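Blood group a-and b-cleaving endo-beta-galactosidase (Streptococcus pneumoniae, PDB 2YGM) belongs to a pneumococcal endo-beta-galactosidase that cleaves blood group A and B antigens, and probably binds such sugars through carbohydrate-binding domains. Local coordinates at residues A[98-103]-A[155-160]; A[269-274]-A[306-311]. One frame throughout, in Å; residues are numbered along the deposited sequence.

Interaction 1: residues A[98-103]-A[155-160]; sequences SDHAVV and HTWGDE. With CA (calcium ion), chain E; GLA (alpha-D-galactopyranose), chain C; GAL (beta-D-galactopyranose), chain B.
His100 and Trp157 meet at the sugar-binding end of the first NPCBM-type beta-sandwich, where two loops form a galactose pocket and a calcium site. The main contact is CH-pi: Trp157 CB sits over one face of the His100 ring, 3.4 Å from its centroid and 8° off the normal. The two aromatic planes are near parallel but slid apart, and Asp99 OD2 lies at the edge of the indole, 3.6 Å from Trp157 CZ3. Ala101 N donates to Trp157 O at 2.7 Å. Val102 N reaches Asp159 OD1 from above the carboxylate plane, at 3.1 Å. Trp157 CG stands beside the backbone N, opposite the carbonyl carbon (chi1 -59°), which sets the indole between beta-galactose C4 on one face and His155 ND1 on the other. Gly158 N and Thr156 OG1 hold the alpha-galactose, and Glu160 OE2 accepts from its O4. Calcium ties both loops through Val102 O, His155 O, Asp159 OD2 and a water, with the carbonyl Ala152 O as the fifth ligand. The His100 ring is fixed at both nitrogens: NE2 bonds to beta-galactose O4, and ND1 donates in its own ring plane to Asp99 OD1, 2.8 Å away and met from above the carboxylate plane.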
ATOM      1  N   SER A  98     -28.387  -7.114 -27.805  1.00 50.32           N
ATOM      2  CA  SER A  98     -29.011  -7.807 -26.681  1.00 49.62           C
ATOM      3  C   SER A  98     -28.328  -9.139 -26.353  1.00 48.97           C
ATOM      4  O   SER A  98     -28.407  -9.613 -25.217  1.00 48.85           O
ATOM      5  CB  SER A  98     -30.502  -8.018 -26.947  1.00 49.66           C
ATOM      6  OG  SER A  98     -30.699  -8.769 -28.131  1.00 50.37           O
ATOM      7  N   ASP A  99     -27.657  -9.731 -27.343  1.00 48.06           N
ATOM      8  CA  ASP A  99     -26.906 -10.973 -27.130  1.00 47.10           C
ATOM      9  C   ASP A  99     -25.502 -10.729 -26.559  1.00 46.32           C
ATOM     10  O   ASP A  99     -24.740 -11.671 -26.343  1.00 46.11           O
ATOM     11  CB  ASP A  99     -26.868 -11.838 -28.403  1.00 47.19           C
ATOM     12  CG  ASP A  99     -26.026 -11.228 -29.532  1.00 47.45           C
ATOM     13  OD1 ASP A  99     -25.475 -10.116 -29.386  1.00 47.44           O
ATOM     14  OD2 ASP A  99     -25.921 -11.885 -30.589  1.00 47.68           O
ATOM     15  N   HIS A 100     -25.182  -9.459 -26.319  1.00 45.48           N
ATOM     16  CA  HIS A 100     -23.929  -9.061 -25.677  1.00 44.77           C
ATOM     17  C   HIS A 100     -24.146  -8.784 -24.189  1.00 44.35           C
ATOM     18  O   HIS A 100     -25.263  -8.481 -23.771  1.00 44.38           O
ATOM     19  CB  HIS A 100     -23.355  -7.814 -26.353  1.00 44.63           C
ATOM     20  CG  HIS A 100     -22.552  -8.101 -27.582  1.00 44.27           C
ATOM     21  ND1 HIS A 100     -23.046  -8.822 -28.647  1.00 43.84           N
ATOM     22  CD2 HIS A 100     -21.290  -7.744 -27.924  1.00 43.87           C
ATOM     23  CE1 HIS A 100     -22.119  -8.910 -29.585  1.00 43.86           C
ATOM     24  NE2 HIS A 100     -21.045  -8.263 -29.171  1.00 43.42           N
ATOM     25  N   ALA A 101     -23.074  -8.886 -23.403  1.00 43.76           N
ATOM     26  CA  ALA A 101     -23.121  -8.659 -21.953  1.00 43.36           C
ATOM     27  C   ALA A 101     -24.280  -9.414 -21.281  1.00 43.04           C
ATOM     28  O   ALA A 101     -25.179  -8.817 -20.677  1.00 42.82           O
ATOM     29  CB  ALA A 101     -23.171  -7.164 -21.637  1.00 43.40           C
ATOM     30  N   VAL A 102     -24.255 -10.735 -21.431  1.00 42.56           N
ATOM     31  CA  VAL A 102     -25.222 -11.622 -20.800  1.00 42.06           C
ATOM     32  C   VAL A 102     -24.427 -12.686 -20.062  1.00 41.69           C
ATOM     33  O   VAL A 102     -23.866 -13.594 -20.680  1.00 41.64           O
ATOM     34  CB  VAL A 102     -26.179 -12.275 -21.834  1.00 42.03           C
ATOM     35  CG1 VAL A 102     -27.118 -13.263 -21.154  1.00 41.90           C
ATOM     36  CG2 VAL A 102     -26.979 -11.210 -22.581  1.00 41.95           C
ATOM     37  N   VAL A 103     -24.355 -12.551 -18.743  1.00 41.31           N
ATOM     38  CA  VAL A 103     -23.586 -13.478 -17.922  1.00 40.87           C
ATOM     39  C   VAL A 103     -24.538 -14.354 -17.127  1.00 40.63           C
ATOM     40  O   VAL A 103     -25.407 -13.857 -16.410  1.00 40.67           O
ATOM     41  CB  VAL A 103     -22.579 -12.740 -17.012  1.00 40.92           C
ATOM     42  CG1 VAL A 103     -21.949 -13.690 -15.992  1.00 40.39           C
ATOM     43  CG2 VAL A 103     -21.502 -12.087 -17.862  1.00 40.91           C
ATOM     44  N   HIS A 155     -22.856 -17.072 -25.575  1.00 44.12           N
ATOM     45  CA  HIS A 155     -21.721 -16.352 -26.175  1.00 43.85           C
ATOM     46  C   HIS A 155     -20.899 -15.646 -25.102  1.00 43.62           C
ATOM     47  O   HIS A 155     -21.389 -15.404 -24.000  1.00 43.67           O
ATOM     48  CB  HIS A 155     -22.197 -15.321 -27.209  1.00 43.90           C
ATOM     49  CG  HIS A 155     -23.008 -15.903 -28.324  1.00 43.71           C
ATOM     50  ND1 HIS A 155     -22.438 -16.471 -29.443  1.00 43.83           N
ATOM     51  CD2 HIS A 155     -24.348 -15.999 -28.495  1.00 43.73           C
ATOM     52  CE1 HIS A 155     -23.391 -16.896 -30.253  1.00 43.73           C
ATOM     53  NE2 HIS A 155     -24.561 -16.622 -29.701  1.00 43.33           N
ATOM     54  N   THR A 156     -19.656 -15.305 -25.425  1.00 43.38           N
ATOM     55  CA  THR A 156     -18.800 -14.573 -24.496  1.00 43.14           C
ATOM     56  C   THR A 156     -18.883 -13.063 -24.732  1.00 43.20           C
ATOM     57  O   THR A 156     -18.264 -12.277 -24.011  1.00 43.26           O
ATOM     58  CB  THR A 156     -17.321 -15.003 -24.624  1.00 43.15           C
ATOM     59  OG1 THR A 156     -16.813 -14.591 -25.899  1.00 42.84           O
ATOM     60  CG2 THR A 156     -17.164 -16.515 -24.470  1.00 42.50           C
ATOM     61  N   TRP A 157     -19.655 -12.671 -25.741  1.00 43.14           N
ATOM     62  CA  TRP A 157     -19.664 -11.297 -26.235  1.00 43.40           C
ATOM     63  C   TRP A 157     -20.088 -10.255 -25.199  1.00 43.38           C
ATOM     64  O   TRP A 157     -21.174 -10.336 -24.628  1.00 43.67           O
ATOM     65  CB  TRP A 157     -20.531 -11.190 -27.494  1.00 43.41           C
ATOM     66  CG  TRP A 157     -20.068 -12.079 -28.628  1.00 43.69           C
ATOM     67  CD1 TRP A 157     -18.781 -12.451 -28.910  1.00 43.43           C
ATOM     68  CD2 TRP A 157     -20.889 -12.683 -29.637  1.00 43.73           C
ATOM     69  NE1 TRP A 157     -18.751 -13.257 -30.021  1.00 43.64           N
ATOM     70  CE2 TRP A 157     -20.029 -13.415 -30.490  1.00 43.89           C
ATOM     71  CE3 TRP A 157     -22.265 -12.681 -29.902  1.00 43.47           C
ATOM     72  CZ2 TRP A 157     -20.503 -14.140 -31.590  1.00 43.86           C
ATOM     73  CZ3 TRP A 157     -22.736 -13.400 -30.993  1.00 43.67           C
ATOM     74  CH2 TRP A 157     -21.856 -14.121 -31.823  1.00 44.18           C
ATOM     75  N   GLY A 158     -19.206  -9.290 -24.955  1.00 43.29           N
ATOM     76  CA  GLY A 158     -19.474  -8.197 -24.023  1.00 43.10           C
ATOM     77  C   GLY A 158     -19.515  -8.597 -22.557  1.00 42.98           C
ATOM     78  O   GLY A 158     -19.866  -7.782 -21.701  1.00 42.87           O
ATOM     79  N   ASP A 159     -19.149  -9.846 -22.268  1.00 42.68           N
ATOM     80  CA  ASP A 159     -19.174 -10.370 -20.906  1.00 42.50           C
ATOM     81  C   ASP A 159     -17.969  -9.892 -20.102  1.00 42.46           C
ATOM     82  O   ASP A 159     -17.206 -10.700 -19.557  1.00 42.27           O
ATOM     83  CB  ASP A 159     -19.245 -11.901 -20.916  1.00 42.43           C
ATOM     84  CG  ASP A 159     -20.530 -12.427 -21.523  1.00 42.28           C
ATOM     85  OD1 ASP A 159     -21.377 -11.621 -21.964  1.00 42.65           O
ATOM     86  OD2 ASP A 159     -20.704 -13.661 -21.565  1.00 41.26           O
ATOM     87  N   GLU A 160     -17.819  -8.571 -20.025  1.00 42.33           N
ATOM     88  CA  GLU A 160     -16.707  -7.932 -19.331  1.00 42.41           C
ATOM     89  C   GLU A 160     -16.883  -8.006 -17.813  1.00 42.32           C
ATOM     90  O   GLU A 160     -17.083  -6.984 -17.154  1.00 42.27           O
ATOM     91  CB  GLU A 160     -16.595  -6.464 -19.759  1.00 42.61           C
ATOM     92  CG  GLU A 160     -16.510  -6.234 -21.262  1.00 42.90           C
ATOM     93  CD  GLU A 160     -15.101  -6.316 -21.782  1.00 43.18           C
ATOM     94  OE1 GLU A 160     -14.219  -5.631 -21.224  1.00 43.63           O
ATOM     95  OE2 GLU A 160     -14.876  -7.065 -22.755  1.00 43.96           O
TER
HETATM   96 CA    CA E 505     -22.692 -14.220 -22.665  1.00 44.81          CA
HETATM   97  C1  GLA C   4     -17.149  -8.342 -27.901  1.00 55.06           C
HETATM   98  C2  GLA C   4     -16.714  -7.105 -27.107  1.00 54.45           C
HETATM   99  C3  GLA C   4     -15.248  -7.228 -26.707  1.00 53.90           C
HETATM  100  C4  GLA C   4     -15.031  -8.500 -25.898  1.00 54.00           C
HETATM  101  C5  GLA C   4     -15.504  -9.712 -26.703  1.00 54.05           C
HETATM  102  C6  GLA C   4     -15.407 -10.984 -25.862  1.00 53.45           C
HETATM  103  O2  GLA C   4     -16.890  -5.940 -27.879  1.00 54.44           O
HETATM  104  O3  GLA C   4     -14.863  -6.103 -25.958  1.00 53.59           O
HETATM  105  O4  GLA C   4     -15.735  -8.419 -24.677  1.00 53.80           O
HETATM  106  O5  GLA C   4     -16.830  -9.546 -27.199  1.00 54.67           O
HETATM  107  O6  GLA C   4     -16.030 -12.058 -26.528  1.00 53.30           O
HETATM  108  C1  GAL B   2     -16.058  -9.921 -32.486  1.00 56.96           C
HETATM  109  C2  GAL B   2     -15.752  -9.087 -31.246  1.00 56.62           C
HETATM  110  C3  GAL B   2     -16.786  -9.296 -30.130  1.00 56.10           C
HETATM  111  C4  GAL B   2     -18.223  -9.432 -30.659  1.00 56.40           C
HETATM  112  C5  GAL B   2     -18.289 -10.261 -31.949  1.00 56.70           C
HETATM  113  C6  GAL B   2     -19.688 -10.339 -32.548  1.00 56.86           C
HETATM  114  O2  GAL B   2     -14.463  -9.467 -30.809  1.00 56.83           O
HETATM  115  O3  GAL B   2     -16.656  -8.188 -29.260  1.00 55.59           O
HETATM  116  O4  GAL B   2     -18.790  -8.154 -30.856  1.00 56.37           O
HETATM  117  O5  GAL B   2     -17.393  -9.730 -32.901  1.00 56.78           O
HETATM  118  O6  GAL B   2     -19.688 -11.283 -33.592  1.00 57.60           O
HETATM  119  O   HOH W   1     -24.498 -15.400 -23.415  1.00 43.95           O

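Interaction 2: residues A[269-274]-A[306-311]; sequences VGIDRS and KGIKYD
Across one face of the Tyr310 ring lies the guanidinium of Arg273, their planes 23° apart and centres 4.2 Å apart, a cation-pi stack in which NH1 comes down nearest the rim, 3.3 Å from Tyr310 CE2. At the ring's edge, Ile271 CG2 approaches Tyr310 CD1, and Arg273 O lies near the ring plane by the hydroxyl. That hydroxyl donates to Arg273 O, with Tyr310 OH 2.6 Å from the carbonyl oxygen, so one tyrosine engages both the side chain and the backbone of the same arginine. Tyr310 CG is anti to its backbone nitrogen (chi1 180°), which carries the ring out to the 272-273 backbone. The arginine chain, bent at chi2 and chi3, folds its end back over the ring, and its NE also forms a salt bridge with Glu236; the ring stacks with His277 as well. Ile271 CD1 meets Ile308 CD1 at 3.6 Å, and Ile308 CD1 also reaches Gly270 CA, where strand 262-270 of the second beta-sandwich gives way to loop. Further along, Asp272 OD2 closes an Asx turn, accepting from Ser274 N at 3.1 Å and from Ser274 OG on the other face of its carboxylate. The cation, shared between an aromatic face and a carboxylate, would probably remain charged, and the loop 306-311 is joined to the strand end by aliphatic contact, stacking and the hydrogen bond from the tyrosine hydroxyl.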
ATOM      1  N   VAL A 269      13.585   5.823   6.757  1.00 33.94           N
ATOM      2  CA  VAL A 269      14.641   6.832   6.774  1.00 33.76           C
ATOM      3  C   VAL A 269      15.406   6.834   5.451  1.00 33.63           C
ATOM      4  O   VAL A 269      15.825   5.785   4.966  1.00 33.47           O
ATOM      5  CB  VAL A 269      15.616   6.613   7.968  1.00 33.73           C
ATOM      6  CG1 VAL A 269      16.686   7.704   8.013  1.00 33.85           C
ATOM      7  CG2 VAL A 269      14.849   6.591   9.289  1.00 33.59           C
ATOM      8  N   GLY A 270      15.566   8.022   4.873  1.00 33.78           N
ATOM      9  CA  GLY A 270      16.346   8.213   3.647  1.00 33.84           C
ATOM     10  C   GLY A 270      16.468   9.682   3.280  1.00 34.00           C
ATOM     11  O   GLY A 270      16.104  10.549   4.066  1.00 33.58           O
ATOM     12  N   ILE A 271      16.989   9.953   2.083  1.00 34.50           N
ATOM     13  CA  ILE A 271      17.088  11.308   1.551  1.00 35.05           C
ATOM     14  C   ILE A 271      15.876  11.568   0.667  1.00 35.70           C
ATOM     15  O   ILE A 271      15.503  10.722  -0.143  1.00 35.73           O
ATOM     16  CB  ILE A 271      18.408  11.523   0.733  1.00 35.13           C
ATOM     17  CG1 ILE A 271      19.631  11.562   1.647  1.00 34.89           C
ATOM     18  CG2 ILE A 271      18.375  12.813  -0.061  1.00 34.47           C
ATOM     19  CD1 ILE A 271      20.440  10.300   1.630  1.00 34.27           C
ATOM     20  N   ASP A 272      15.260  12.736   0.837  1.00 36.51           N
ATOM     21  CA  ASP A 272      14.119  13.138   0.021  1.00 37.33           C
ATOM     22  C   ASP A 272      14.488  13.235  -1.458  1.00 37.77           C
ATOM     23  O   ASP A 272      15.598  13.640  -1.809  1.00 37.62           O
ATOM     24  CB  ASP A 272      13.563  14.474   0.501  1.00 37.40           C
ATOM     25  CG  ASP A 272      12.127  14.695   0.067  1.00 38.31           C
ATOM     26  OD1 ASP A 272      11.212  14.219   0.776  1.00 37.97           O
ATOM     27  OD2 ASP A 272      11.915  15.352  -0.976  1.00 39.26           O
ATOM     28  N   ARG A 273      13.540  12.871  -2.316  1.00 38.35           N
ATOM     29  CA  ARG A 273      13.752  12.868  -3.762  1.00 38.94           C
ATOM     30  C   ARG A 273      13.999  14.261  -4.345  1.00 39.10           C
ATOM     31  O   ARG A 273      14.491  14.387  -5.467  1.00 39.33           O
ATOM     32  CB  ARG A 273      12.575  12.185  -4.476  1.00 38.96           C
ATOM     33  CG  ARG A 273      12.352  10.721  -4.082  1.00 39.65           C
ATOM     34  CD  ARG A 273      13.634   9.899  -4.164  1.00 41.18           C
ATOM     35  NE  ARG A 273      14.012   9.591  -5.544  1.00 42.77           N
ATOM     36  CZ  ARG A 273      15.216   9.162  -5.923  1.00 43.61           C
ATOM     37  NH1 ARG A 273      16.190   8.996  -5.029  1.00 42.88           N
ATOM     38  NH2 ARG A 273      15.449   8.900  -7.204  1.00 43.74           N
ATOM     39  N   SER A 274      13.663  15.294  -3.575  1.00 39.16           N
ATOM     40  CA  SER A 274      13.825  16.684  -4.002  1.00 39.43           C
ATOM     41  C   SER A 274      15.131  17.314  -3.500  1.00 39.57           C
ATOM     42  O   SER A 274      15.375  18.504  -3.710  1.00 39.40           O
ATOM     43  CB  SER A 274      12.621  17.524  -3.550  1.00 39.55           C
ATOM     44  OG  SER A 274      12.549  17.621  -2.134  1.00 39.73           O
ATOM     45  N   LYS A 306      28.093   1.476   5.271  1.00 48.77           N
ATOM     46  CA  LYS A 306      28.690   2.409   4.326  1.00 48.71           C
ATOM     47  C   LYS A 306      27.966   3.754   4.332  1.00 48.34           C
ATOM     48  O   LYS A 306      28.444   4.725   3.737  1.00 48.17           O
ATOM     49  CB  LYS A 306      28.702   1.804   2.916  1.00 48.96           C
ATOM     50  CG  LYS A 306      29.987   2.074   2.133  1.00 49.64           C
ATOM     51  CD  LYS A 306      29.906   1.592   0.678  1.00 51.22           C
ATOM     52  CE  LYS A 306      29.738   0.069   0.560  1.00 51.97           C
ATOM     53  NZ  LYS A 306      30.911  -0.693   1.076  1.00 51.64           N
ATOM     54  N   GLY A 307      26.825   3.811   5.018  1.00 48.03           N
ATOM     55  CA  GLY A 307      26.015   5.026   5.093  1.00 47.44           C
ATOM     56  C   GLY A 307      24.925   5.018   4.041  1.00 47.26           C
ATOM     57  O   GLY A 307      24.584   3.960   3.506  1.00 47.24           O
ATOM     58  N   ILE A 308      24.370   6.193   3.742  1.00 46.93           N
ATOM     59  CA  ILE A 308      23.334   6.302   2.711  1.00 46.74           C
ATOM     60  C   ILE A 308      23.572   7.441   1.716  1.00 46.51           C
ATOM     61  O   ILE A 308      23.949   8.550   2.099  1.00 46.17           O
ATOM     62  CB  ILE A 308      21.888   6.384   3.305  1.00 46.82           C
ATOM     63  CG1 ILE A 308      21.665   7.687   4.069  1.00 46.84           C
ATOM     64  CG2 ILE A 308      21.589   5.173   4.200  1.00 47.12           C
ATOM     65  CD1 ILE A 308      20.211   7.968   4.382  1.00 48.65           C
ATOM     66  N   LYS A 309      23.347   7.144   0.435  1.00 46.33           N
ATOM     67  CA  LYS A 309      23.421   8.141  -0.632  1.00 46.21           C
ATOM     68  C   LYS A 309      22.010   8.494  -1.103  1.00 45.97           C
ATOM     69  O   LYS A 309      21.028   7.974  -0.582  1.00 45.69           O
ATOM     70  CB  LYS A 309      24.233   7.617  -1.824  1.00 46.34           C
ATOM     71  CG  LYS A 309      25.611   7.039  -1.508  1.00 46.75           C
ATOM     72  CD  LYS A 309      26.323   6.683  -2.814  1.00 47.64           C
ATOM     73  CE  LYS A 309      27.250   5.479  -2.669  1.00 48.39           C
ATOM     74  NZ  LYS A 309      28.562   5.828  -2.057  1.00 48.36           N
ATOM     75  N   TYR A 310      21.924   9.370  -2.099  1.00 45.87           N
ATOM     76  CA  TYR A 310      20.656   9.750  -2.708  1.00 45.89           C
ATOM     77  C   TYR A 310      19.943   8.575  -3.375  1.00 45.80           C
ATOM     78  O   TYR A 310      18.714   8.497  -3.350  1.00 45.70           O
ATOM     79  CB  TYR A 310      20.878  10.859  -3.731  1.00 45.95           C
ATOM     80  CG  TYR A 310      19.619  11.329  -4.427  1.00 46.58           C
ATOM     81  CD1 TYR A 310      18.766  12.251  -3.819  1.00 46.70           C
ATOM     82  CD2 TYR A 310      19.284  10.858  -5.698  1.00 46.66           C
ATOM     83  CE1 TYR A 310      17.612  12.688  -4.455  1.00 47.14           C
ATOM     84  CE2 TYR A 310      18.129  11.288  -6.344  1.00 46.66           C
ATOM     85  CZ  TYR A 310      17.299  12.203  -5.717  1.00 47.24           C
ATOM     86  OH  TYR A 310      16.157  12.641  -6.347  1.00 47.73           O
ATOM     87  N   ASP A 311      20.720   7.674  -3.973  1.00 45.55           N
ATOM     88  CA  ASP A 311      20.174   6.521  -4.683  1.00 45.41           C
ATOM     89  C   ASP A 311      19.941   5.304  -3.781  1.00 45.11           C
ATOM     90  O   ASP A 311      19.627   4.217  -4.271  1.00 45.01           O
ATOM     91  CB  ASP A 311      21.065   6.150  -5.881  1.00 45.64           C
ATOM     92  CG  ASP A 311      22.482   5.748  -5.475  1.00 46.10           C
ATOM     93  OD1 ASP A 311      22.681   5.220  -4.359  1.00 46.89           O
ATOM     94  OD2 ASP A 311      23.407   5.952  -6.291  1.00 47.48           O
TER

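Overall arrangement
Interactions 1 and 2 lie in the two NPCBM-type domains of one chain, in series along the sequence and on opposite sides of its centre, with their own centres about 52 Å apart. Neither touches the other. The 98-103/155-160 pair joins two loops, and most of its touching residues are buried, bound sugar included; the 269-274/306-311 pair joins a strand end to a loop and is partly buried. Both use aromatic side chains, to different ends. In interaction 1 the indole receives a sugar and oxygen ligands share a calcium ion, whereas in interaction 2 the segments are drawn together by isoleucine contacts and the guanidinium stack, with no metal between them.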